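Local coordinates for PlaB phospholipase (Legionella pneumophila, PDB 6ZTI), which probably hydrolyses phospholipids as a virulence-associated alpha/beta hydrolase whose activity is controlled by NAD(H)-mediated tetramerization, at residues Cys96-Thr101 against Ser124-Leu129; Gly102-Arg107 against Pro131-Ser136; Gly197-Arg202 against Lys319-Glu324. One frame throughout, in Å; residues are numbered along the deposited sequence.

Contact 1 of 3, residues Cys96-Thr101 against Ser124-Leu129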
loop_
_atom_site.group_PDB
_atom_site.type_symbol
_atom_site.label_atom_id
_atom_site.label_comp_id
_atom_site.label_asym_id
_atom_site.label_seq_id
_atom_site.Cartn_x
_atom_site.Cartn_y
_atom_site.Cartn_z
ATOM N N CYS B 96 16.069 -12.553 -37.681
ATOM C CA CYS B 96 15.534 -12.981 -36.397
ATOM C C CYS B 96 14.112 -13.464 -36.602
ATOM O O CYS B 96 13.296 -12.759 -37.198
ATOM C CB CYS B 96 15.533 -11.856 -35.358
ATOM S SG CYS B 96 17.119 -11.588 -34.590
ATOM N N ILE B 97 13.833 -14.669 -36.135
ATOM C CA ILE B 97 12.480 -15.184 -36.049
ATOM C C ILE B 97 12.143 -15.214 -34.567
ATOM O O ILE B 97 12.755 -15.962 -33.797
ATOM C CB ILE B 97 12.354 -16.570 -36.693
ATOM C CG1 ILE B 97 12.730 -16.503 -38.182
ATOM C CG2 ILE B 97 10.961 -17.102 -36.508
ATOM C CD1 ILE B 97 12.972 -17.869 -38.812
ATOM N N THR B 98 11.196 -14.383 -34.156
ATOM C CA THR B 98 10.876 -14.197 -32.751
ATOM C C THR B 98 9.460 -14.673 -32.461
ATOM O O THR B 98 8.613 -14.753 -33.352
ATOM C CB THR B 98 11.013 -12.717 -32.356
ATOM O OG1 THR B 98 9.890 -11.990 -32.864
ATOM C CG2 THR B 98 12.305 -12.095 -32.930
ATOM N N HIS B 99 9.211 -14.985 -31.191
ATOM C CA HIS B 99 7.893 -15.359 -30.712
ATOM C C HIS B 99 7.618 -14.576 -29.440
ATOM O O HIS B 99 8.506 -14.401 -28.599
ATOM C CB HIS B 99 7.787 -16.880 -30.460
ATOM C CG HIS B 99 6.441 -17.330 -29.973
ATOM N ND1 HIS B 99 6.270 -17.996 -28.779
ATOM C CD2 HIS B 99 5.206 -17.216 -30.520
ATOM C CE1 HIS B 99 4.987 -18.267 -28.607
ATOM N NE2 HIS B 99 4.319 -17.807 -29.650
ATOM N N SER B 100 6.395 -14.062 -29.335
ATOM C CA SER B 100 5.914 -13.405 -28.127
ATOM C C SER B 100 6.864 -12.274 -27.737
ATOM O O SER B 100 7.068 -11.347 -28.530
ATOM C CB SER B 100 5.715 -14.489 -27.060
ATOM O OG SER B 100 5.194 -13.955 -25.865
ATOM N N THR B 101 7.438 -12.304 -26.537
ATOM C CA THR B 101 8.256 -11.190 -26.069
ATOM C C THR B 101 9.516 -10.999 -26.897
ATOM O O THR B 101 10.096 -9.909 -26.878
ATOM C CB THR B 101 8.643 -11.404 -24.599
ATOM O OG1 THR B 101 7.527 -11.936 -23.884
ATOM C CG2 THR B 101 9.052 -10.085 -23.955
ATOM N N SER B 124 18.870 -8.293 -41.193
ATOM C CA SER B 124 18.276 -8.092 -42.509
ATOM C C SER B 124 16.778 -8.348 -42.534
ATOM O O SER B 124 16.076 -7.737 -43.346
ATOM C CB SER B 124 18.937 -9.013 -43.538
ATOM O OG SER B 124 18.582 -10.369 -43.300
ATOM N N HIS B 125 16.280 -9.253 -41.683
ATOM C CA HIS B 125 14.869 -9.598 -41.611
ATOM C C HIS B 125 14.467 -9.736 -40.151
ATOM O O HIS B 125 15.200 -10.320 -39.347
ATOM C CB HIS B 125 14.549 -10.920 -42.337
ATOM C CG HIS B 125 14.846 -10.909 -43.808
ATOM N ND1 HIS B 125 16.127 -10.859 -44.312
ATOM C CD2 HIS B 125 14.025 -10.972 -44.882
ATOM C CE1 HIS B 125 16.083 -10.877 -45.633
ATOM N NE2 HIS B 125 14.818 -10.949 -46.004
ATOM N N LEU B 126 13.303 -9.195 -39.821
ATOM C CA LEU B 126 12.698 -9.347 -38.501
ATOM C C LEU B 126 11.314 -9.937 -38.716
ATOM O O LEU B 126 10.425 -9.271 -39.258
ATOM C CB LEU B 126 12.633 -8.019 -37.752
ATOM C CG LEU B 126 11.896 -8.061 -36.407
ATOM C CD1 LEU B 126 12.455 -9.167 -35.519
ATOM C CD2 LEU B 126 11.978 -6.721 -35.700
ATOM N N ILE B 127 11.149 -11.195 -38.319
ATOM C CA ILE B 127 9.905 -11.931 -38.472
ATOM C C ILE B 127 9.379 -12.186 -37.067
ATOM O O ILE B 127 9.892 -13.049 -36.352
ATOM C CB ILE B 127 10.104 -13.238 -39.248
ATOM C CG1 ILE B 127 10.759 -12.948 -40.600
ATOM C CG2 ILE B 127 8.760 -13.955 -39.424
ATOM C CD1 ILE B 127 11.194 -14.191 -41.366
ATOM N N MET B 128 8.363 -11.425 -36.670
ATOM C CA MET B 128 7.783 -11.493 -35.334
ATOM C C MET B 128 6.524 -12.342 -35.371
ATOM O O MET B 128 5.592 -12.028 -36.115
ATOM C CB MET B 128 7.448 -10.089 -34.828
ATOM C CG MET B 128 8.666 -9.265 -34.440
ATOM S SD MET B 128 8.205 -7.552 -34.157
ATOM C CE MET B 128 8.091 -6.978 -35.849
ATOM N N LEU B 129 6.497 -13.406 -34.565
ATOM C CA LEU B 129 5.345 -14.288 -34.440
ATOM C C LEU B 129 4.597 -13.958 -33.152
ATOM O O LEU B 129 5.168 -14.031 -32.054
ATOM C CB LEU B 129 5.774 -15.757 -34.443
ATOM C CG LEU B 129 6.734 -16.210 -35.550
ATOM C CD1 LEU B 129 7.169 -17.675 -35.393
ATOM C CD2 LEU B 129 6.103 -16.010 -36.923
HETATM O O HOH W 1 7.351 -12.168 -31.766
#
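Strand residues Cys-96 to His-99 pair in parallel with Leu-126 to Leu-129, their short axes only 16° apart. The backbone ladder alternates direction: Cys-96 N donates to His-125 O, Ile-127 N to Cys-96 O, Thr-98 N to Ile-127 O at 2.9 Å, and Leu-129 N to Thr-98 O. The ladder runs one step past the strand, where Ser-100 N reaches Leu-129 O at 3.0 Å. Two CA-H...O contacts reinforce it, one of them from His-99 CA to Leu-129 O.

One water adds a side-chain link. It lies 2.8 Å from Thr-98 OG1 and donates to Leu-129 O at 2.9 Å, giving that carbonyl a second donor in addition to Ser-100 N.

Side-chain packing divides between the two faces of the sheet. On one, Ile-97 CG2 meets Leu-129 CD1 at 4.0 Å as the two side chains slant across each other, and helix 286-296 covers Ile-97 and Ile-127. On the other, the Thr-98 torsion (chi1 76°) sends OG1 between backbone N and carbonyl carbon, alongside Met-128 CG at 3.4 Å, while the methyl CG2 lies 3.9 Å from Leu-126 CD1.

Beyond His-99 the chain turns sharply: Ser-100 has a positive phi of 55°, and its OG makes a weak hydrogen bond to His-266 NE2. Strand, tight turn at a serine, then helix 102-114 and the next parallel strand make a beta-alpha-beta unit. Its turn matches the nucleophile elbow of alpha/beta hydrolases, consistent with Ser-100 taking the nucleophile's position.

Contact 2 of 3, residues Gly102-Arg107 against Pro131-Ser136; sequences GGPIVR and PANHGS
Arg-107 and Asn-133 meet through a single oxygen. Asn-133 OD1 accepts from Arg-107 NE at 2.9 Å and, more weakly, from Arg-107 NH2 at 3.0 Å, so the guanidinium holds it by one edge. The guanidinium and amide planes stand 79° apart, and NE comes in well above the carbonyl plane of the amide. The arginine chain bends at chi3 (-63°), which brings NE and NH2 round to the asparagine.

Pro-104, one turn earlier on the helix, packs against the same oxygen: its CD is 3.6 Å from Asn-133 OD1 and its CG 3.6 Å from Ala-132 O. Pro-104 CD also lies 4.1 Å from Pro-131 CB, the two rings crossing at about a right angle. Gly-103, which lacks a side chain, lets Pro-131 CB approach to 4.3 Å from its CA.

A second shell fixes both polar groups. Arg-107 NH2 has a stronger partner in Asn-177 OD1, and the ND2 of that residue in turn binds Asn-133 O; Trp-180 adds a cation-pi contact to the guanidinium. Asn-133 ND2 is held by Thr-226 O, which settles the rotation of the amide. Within the loop, an inverse gamma turn centred on Ala-132 leads into a type I beta turn from Ala-132 to Gly-135, closed by Gly-135 N to Ala-132 O at 3.1 Å.

The contact thus joins the N-terminal turns of helix 102-114, which follows the nucleophile-elbow-like turn, to the loop leaving the next parallel strand, at the C-terminal ends of the central parallel strands of the alpha/beta-hydrolase sheet.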
loop_
_atom_site.group_PDB
_atom_site.type_symbol
_atom_site.label_atom_id
_atom_site.label_comp_id
_atom_site.label_asym_id
_atom_site.label_seq_id
_atom_site.Cartn_x
_atom_site.Cartn_y
_atom_site.Cartn_z
ATOM N N GLY B 102 9.974 -12.035 -27.601
ATOM C CA GLY B 102 11.170 -11.888 -28.407
ATOM C C GLY B 102 11.090 -10.746 -29.410
ATOM O O GLY B 102 12.113 -10.150 -29.760
ATOM N N GLY B 103 9.890 -10.435 -29.890
ATOM C CA GLY B 103 9.700 -9.337 -30.812
ATOM C C GLY B 103 10.082 -8.016 -30.174
ATOM O O GLY B 103 11.034 -7.354 -30.588
ATOM N N PRO B 104 9.337 -7.613 -29.144
ATOM C CA PRO B 104 9.704 -6.414 -28.383
ATOM C C PRO B 104 11.167 -6.348 -27.994
ATOM O O PRO B 104 11.737 -5.251 -27.941
ATOM C CB PRO B 104 8.805 -6.517 -27.145
ATOM C CG PRO B 104 7.588 -7.196 -27.627
ATOM C CD PRO B 104 8.052 -8.177 -28.694
ATOM N N ILE B 105 11.791 -7.489 -27.722
ATOM C CA ILE B 105 13.169 -7.494 -27.228
ATOM C C ILE B 105 14.134 -7.128 -28.348
ATOM O O ILE B 105 15.019 -6.278 -28.179
ATOM C CB ILE B 105 13.504 -8.865 -26.611
ATOM C CG1 ILE B 105 12.944 -8.946 -25.195
ATOM C CG2 ILE B 105 15.010 -9.119 -26.581
ATOM C CD1 ILE B 105 12.770 -10.368 -24.661
ATOM N N VAL B 106 13.965 -7.747 -29.518
ATOM C CA VAL B 106 14.803 -7.400 -30.659
ATOM C C VAL B 106 14.562 -5.957 -31.090
ATOM O O VAL B 106 15.493 -5.281 -31.546
ATOM C CB VAL B 106 14.566 -8.392 -31.809
ATOM C CG1 VAL B 106 15.290 -7.943 -33.077
ATOM C CG2 VAL B 106 15.045 -9.780 -31.391
ATOM N N ARG B 107 13.331 -5.453 -30.938
ATOM C CA ARG B 107 13.065 -4.061 -31.284
ATOM C C ARG B 107 13.738 -3.099 -30.310
ATOM O O ARG B 107 14.144 -2.006 -30.706
ATOM C CB ARG B 107 11.565 -3.794 -31.323
ATOM C CG ARG B 107 10.822 -4.502 -32.477
ATOM C CD ARG B 107 9.523 -3.824 -32.770
ATOM N NE ARG B 107 8.591 -3.863 -31.648
ATOM C CZ ARG B 107 8.120 -2.803 -30.994
ATOM N NH1 ARG B 107 8.491 -1.560 -31.305
ATOM N NH2 ARG B 107 7.262 -2.998 -30.003
ATOM N N PRO B 131 3.868 -11.263 -31.615
ATOM C CA PRO B 131 4.614 -10.406 -30.682
ATOM C C PRO B 131 3.695 -9.564 -29.823
ATOM O O PRO B 131 2.686 -9.042 -30.302
ATOM C CB PRO B 131 5.430 -9.512 -31.614
ATOM C CG PRO B 131 4.509 -9.347 -32.781
ATOM C CD PRO B 131 3.863 -10.695 -32.974
ATOM N N ALA B 132 4.082 -9.394 -28.553
ATOM C CA ALA B 132 3.330 -8.557 -27.609
ATOM C C ALA B 132 3.794 -7.102 -27.717
ATOM O O ALA B 132 4.200 -6.464 -26.745
ATOM C CB ALA B 132 3.484 -9.085 -26.188
ATOM N N ASN B 133 3.702 -6.570 -28.938
ATOM C CA ASN B 133 4.302 -5.271 -29.220
ATOM C C ASN B 133 3.611 -4.139 -28.480
ATOM O O ASN B 133 4.260 -3.139 -28.157
ATOM C CB ASN B 133 4.304 -5.008 -30.718
ATOM C CG ASN B 133 5.427 -5.741 -31.418
ATOM O OD1 ASN B 133 6.561 -5.793 -30.928
ATOM N ND2 ASN B 133 5.120 -6.329 -32.556
ATOM N N HIS B 134 2.310 -4.258 -28.209
ATOM C CA HIS B 134 1.608 -3.269 -27.404
ATOM C C HIS B 134 1.140 -3.859 -26.074
ATOM O O HIS B 134 0.232 -3.315 -25.445
ATOM C CB HIS B 134 0.429 -2.685 -28.183
ATOM C CG HIS B 134 0.828 -2.002 -29.454
ATOM N ND1 HIS B 134 1.223 -0.678 -29.505
ATOM C CD2 HIS B 134 0.904 -2.465 -30.722
ATOM C CE1 HIS B 134 1.522 -0.362 -30.752
ATOM N NE2 HIS B 134 1.326 -1.426 -31.511
ATOM N N GLY B 135 1.730 -4.972 -25.648
ATOM C CA GLY B 135 1.478 -5.541 -24.334
ATOM C C GLY B 135 0.544 -6.736 -24.381
ATOM O O GLY B 135 -0.009 -7.106 -25.420
ATOM N N SER B 136 0.368 -7.336 -23.203
ATOM C CA SER B 136 -0.520 -8.472 -22.984
ATOM C C SER B 136 -1.428 -8.172 -21.803
ATOM O O SER B 136 -0.947 -7.799 -20.730
ATOM C CB SER B 136 0.258 -9.759 -22.696
ATOM O OG SER B 136 -0.607 -10.763 -22.183
#

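Contact 3 of 3, residues Gly197-Arg202 against Lys319-Glu324; sequences GQKIDR and KNEHKE. With SND (thionicotinamide-adenine-dinucleotide), chain I.
At the rim of a thionicotinamide-adenine-dinucleotide pocket, the loop after strand 191-197 is bridged to the beta hairpin of strands 323-327 and 332-336 through Arg-202 and Glu-324. Arg-202 NH2 donates to Glu-324 OE1 at 3.0 Å, nearly straight at 169° and within the guanidinium plane, though it meets the carboxylate from above. Arg-202 NE adds a weak bond to OE2 of the same glutamate, at 3.3 Å. Lys-199 NZ makes a long salt bridge to Glu-324 OE2 at 3.8 Å, completing a three-residue charge network.

Arg-202 also reaches the ligand: its backbone O accepts from N7N of the thioamide at 3.1 Å, and Tyr-335 of the hairpin contributes a cation-pi contact to the guanidinium. The same dinucleotide also binds Gly-376 N and Tyr-393 OH of a second subunit, so the pocket spans a tetramer interface.

Farther from the ligand, Glu-321, just past helix 300-320, accepts a weak bond from Gln-198 NE2 at OE1, while its OE2 is held by Gly-263 N; Gln-198 OE1 is hydrogen-bonded to Gln-318 NE2. A water accepts a hydrogen bond from Gln-198 N at 2.8 Å and donates one to Glu-321 OE1; another links Ile-200 N to Glu-324 OE1.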
loop_
_atom_site.group_PDB
_atom_site.type_symbol
_atom_site.label_atom_id
_atom_site.label_comp_id
_atom_site.label_asym_id
_atom_site.label_seq_id
_atom_site.Cartn_x
_atom_site.Cartn_y
_atom_site.Cartn_z
ATOM N N GLY B 197 -1.926 -15.267 -35.058
ATOM C CA GLY B 197 -3.170 -15.973 -35.234
ATOM C C GLY B 197 -4.174 -15.454 -34.222
ATOM O O GLY B 197 -3.833 -14.676 -33.327
ATOM N N GLN B 198 -5.417 -15.907 -34.373
ATOM C CA GLN B 198 -6.496 -15.491 -33.482
ATOM C C GLN B 198 -7.378 -16.663 -33.074
ATOM O O GLN B 198 -8.574 -16.487 -32.810
ATOM C CB GLN B 198 -7.352 -14.412 -34.128
ATOM C CG GLN B 198 -7.889 -14.767 -35.475
ATOM C CD GLN B 198 -8.914 -13.767 -35.900
ATOM O OE1 GLN B 198 -8.689 -12.559 -35.801
ATOM N NE2 GLN B 198 -10.064 -14.248 -36.328
ATOM N N LYS B 199 -6.796 -17.848 -32.988
ATOM C CA LYS B 199 -7.486 -19.056 -32.558
ATOM C C LYS B 199 -7.182 -19.312 -31.084
ATOM O O LYS B 199 -6.024 -19.234 -30.668
ATOM C CB LYS B 199 -7.020 -20.251 -33.399
ATOM C CG LYS B 199 -8.003 -21.392 -33.494
ATOM C CD LYS B 199 -9.153 -21.034 -34.427
ATOM C CE LYS B 199 -10.030 -22.245 -34.705
ATOM N NZ LYS B 199 -11.361 -21.848 -35.246
ATOM N N ILE B 200 -8.211 -19.606 -30.291
ATOM C CA ILE B 200 -8.007 -20.034 -28.910
ATOM C C ILE B 200 -7.800 -21.535 -28.919
ATOM O O ILE B 200 -8.561 -22.269 -29.562
ATOM C CB ILE B 200 -9.198 -19.664 -28.010
ATOM C CG1 ILE B 200 -9.469 -18.160 -28.032
ATOM C CG2 ILE B 200 -8.946 -20.160 -26.581
ATOM C CD1 ILE B 200 -8.273 -17.293 -27.664
ATOM N N ASP B 201 -6.766 -22.003 -28.229
ATOM C CA ASP B 201 -6.673 -23.435 -27.967
ATOM C C ASP B 201 -7.555 -23.685 -26.748
ATOM O O ASP B 201 -7.163 -23.423 -25.607
ATOM C CB ASP B 201 -5.242 -23.907 -27.750
ATOM C CG ASP B 201 -5.152 -25.438 -27.665
ATOM O OD1 ASP B 201 -6.181 -26.067 -27.353
ATOM O OD2 ASP B 201 -4.079 -26.023 -27.921
ATOM N N ARG B 202 -8.764 -24.184 -26.999
ATOM C CA ARG B 202 -9.799 -24.209 -25.972
ATOM C C ARG B 202 -9.528 -25.246 -24.895
ATOM O O ARG B 202 -10.206 -25.225 -23.861
ATOM C CB ARG B 202 -11.161 -24.430 -26.638
ATOM C CG ARG B 202 -11.484 -23.304 -27.625
ATOM C CD ARG B 202 -12.965 -23.056 -27.805
ATOM N NE ARG B 202 -13.170 -21.896 -28.652
ATOM C CZ ARG B 202 -13.186 -20.644 -28.210
ATOM N NH1 ARG B 202 -13.022 -20.377 -26.918
ATOM N NH2 ARG B 202 -13.363 -19.655 -29.067
ATOM N N LYS B 319 -12.743 -13.588 -41.991
ATOM C CA LYS B 319 -14.085 -13.977 -42.422
ATOM C C LYS B 319 -14.371 -15.438 -42.081
ATOM O O LYS B 319 -15.437 -15.759 -41.538
ATOM C CB LYS B 319 -14.251 -13.726 -43.924
ATOM C CG LYS B 319 -14.195 -12.262 -44.290
ATOM C CD LYS B 319 -15.547 -11.589 -44.109
ATOM C CE LYS B 319 -15.549 -10.184 -44.705
ATOM N NZ LYS B 319 -15.141 -10.178 -46.149
ATOM N N ASN B 320 -13.409 -16.327 -42.349
ATOM C CA ASN B 320 -13.631 -17.760 -42.155
ATOM C C ASN B 320 -13.770 -18.130 -40.685
ATOM O O ASN B 320 -14.463 -19.099 -40.359
ATOM C CB ASN B 320 -12.485 -18.567 -42.768
ATOM C CG ASN B 320 -12.542 -18.619 -44.286
ATOM O OD1 ASN B 320 -13.550 -18.274 -44.895
ATOM N ND2 ASN B 320 -11.455 -19.069 -44.900
ATOM N N GLU B 321 -13.110 -17.399 -39.792
ATOM C CA GLU B 321 -13.106 -17.702 -38.369
ATOM C C GLU B 321 -14.114 -16.870 -37.597
ATOM O O GLU B 321 -14.164 -16.955 -36.362
ATOM C CB GLU B 321 -11.696 -17.493 -37.810
ATOM C CG GLU B 321 -10.662 -18.383 -38.524
ATOM C CD GLU B 321 -9.298 -18.397 -37.851
ATOM O OE1 GLU B 321 -9.030 -17.504 -37.018
ATOM O OE2 GLU B 321 -8.500 -19.312 -38.159
ATOM N N HIS B 322 -14.929 -16.088 -38.305
ATOM C CA HIS B 322 -15.898 -15.215 -37.655
ATOM C C HIS B 322 -16.824 -15.989 -36.727
ATOM O O HIS B 322 -17.207 -15.486 -35.665
ATOM C CB HIS B 322 -16.698 -14.493 -38.724
ATOM C CG HIS B 322 -17.829 -13.684 -38.191
ATOM N ND1 HIS B 322 -19.127 -13.859 -38.616
ATOM C CD2 HIS B 322 -17.862 -12.685 -37.279
ATOM C CE1 HIS B 322 -19.912 -13.003 -37.988
ATOM N NE2 HIS B 322 -19.169 -12.279 -37.174
ATOM N N LYS B 323 -17.231 -17.192 -37.127
ATOM C CA LYS B 323 -18.093 -18.039 -36.310
ATOM C C LYS B 323 -17.434 -19.396 -36.130
ATOM O O LYS B 323 -16.962 -19.997 -37.097
ATOM C CB LYS B 323 -19.480 -18.222 -36.936
ATOM C CG LYS B 323 -20.368 -17.009 -36.805
ATOM C CD LYS B 323 -21.794 -17.352 -37.227
ATOM C CE LYS B 323 -22.485 -16.196 -37.949
ATOM N NZ LYS B 323 -23.322 -15.356 -37.037
ATOM N N GLU B 324 -17.421 -19.875 -34.894
ATOM C CA GLU B 324 -16.822 -21.148 -34.528
ATOM C C GLU B 324 -17.832 -21.903 -33.683
ATOM O O GLU B 324 -18.389 -21.340 -32.734
ATOM C CB GLU B 324 -15.520 -20.915 -33.753
ATOM C CG GLU B 324 -14.815 -22.165 -33.208
ATOM C CD GLU B 324 -13.692 -21.802 -32.242
ATOM O OE1 GLU B 324 -13.601 -20.604 -31.872
ATOM O OE2 GLU B 324 -12.907 -22.696 -31.855
HETATM P PA SND I . -16.872 -16.682 -19.506
HETATM O O1A SND I . -15.969 -17.870 -19.690
HETATM O O2A SND I . -16.563 -15.485 -20.378
HETATM O O5B SND I . -16.873 -16.207 -17.955
HETATM C C5B SND I . -17.462 -14.973 -17.496
HETATM C C4B SND I . -16.798 -14.699 -16.168
HETATM O O4B SND I . -16.974 -15.852 -15.310
HETATM C C3B SND I . -15.291 -14.473 -16.230
HETATM O O3B SND I . -14.842 -13.640 -15.172
HETATM C C2B SND I . -14.743 -15.887 -16.066
HETATM O O2B SND I . -13.413 -15.886 -15.564
HETATM C C1B SND I . -15.723 -16.452 -15.035
HETATM N N9A SND I . -15.893 -17.904 -15.069
HETATM C C8A SND I . -15.946 -18.710 -16.177
HETATM N N7A SND I . -16.084 -19.983 -15.903
HETATM C C5A SND I . -16.126 -20.021 -14.518
HETATM C C6A SND I . -16.239 -21.081 -13.599
HETATM N N6A SND I . -16.326 -22.365 -13.954
HETATM N N1A SND I . -16.246 -20.774 -12.283
HETATM C C2A SND I . -16.138 -19.493 -11.921
HETATM N N3A SND I . -16.007 -18.413 -12.695
HETATM C C4A SND I . -16.012 -18.746 -13.991
HETATM O O3 SND I . -18.412 -17.049 -19.647
HETATM P PN SND I . -19.335 -18.023 -20.515
HETATM O O1N SND I . -18.837 -18.026 -21.905
HETATM O O2N SND I . -20.748 -17.675 -20.258
HETATM O O5D SND I . -18.964 -19.404 -19.813
HETATM C C5D SND I . -19.813 -20.560 -19.864
HETATM C C4D SND I . -18.920 -21.758 -19.670
HETATM O O4D SND I . -18.055 -21.914 -20.819
HETATM C C3D SND I . -18.002 -21.692 -18.447
HETATM O O3D SND I . -18.031 -22.956 -17.802
HETATM C C2D SND I . -16.643 -21.337 -19.056
HETATM O O2D SND I . -15.523 -21.800 -18.311
HETATM C C1D SND I . -16.735 -22.071 -20.382
HETATM N N1N SND I . -15.837 -21.419 -21.378
HETATM C C2N SND I . -14.902 -22.206 -21.937
HETATM C C3N SND I . -14.080 -21.706 -22.925
HETATM C C7N SND I . -13.012 -22.544 -23.529
HETATM S S7N SND I . -12.098 -21.969 -24.794
HETATM N N7N SND I . -12.825 -23.738 -23.005
HETATM C C4N SND I . -14.248 -20.387 -23.323
HETATM C C5N SND I . -15.204 -19.594 -22.717
HETATM C C6N SND I . -15.994 -20.130 -21.734
HETATM O O HOH W 2 -6.090 -17.745 -36.409
HETATM O O HOH W 3 -10.304 -17.227 -34.480
HETATM O O HOH W 4 -10.954 -18.960 -31.424
#

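Contacts 1 and 2 are buried and share one beta-alpha-beta unit: residues 96-101 run straight into 102-107, and 124-129 lead to 131-136, so the two alternate along the chain. Their centres are 9 Å apart, and they touch where Met-128 CG packs on Gly-103 CA and Thr-98 CG2 on Val-106 CG2. Contact 1 is mainly backbone ladder and aliphatic packing; contact 2 is an arginine-asparagine hydrogen bond next to proline packing. Contact 3 lies at the surface, its centre about 23 Å from that of contact 1, and relies on charges and bridging waters. It alone of the three meets the dinucleotide, joining parts of the chain 117 residues apart.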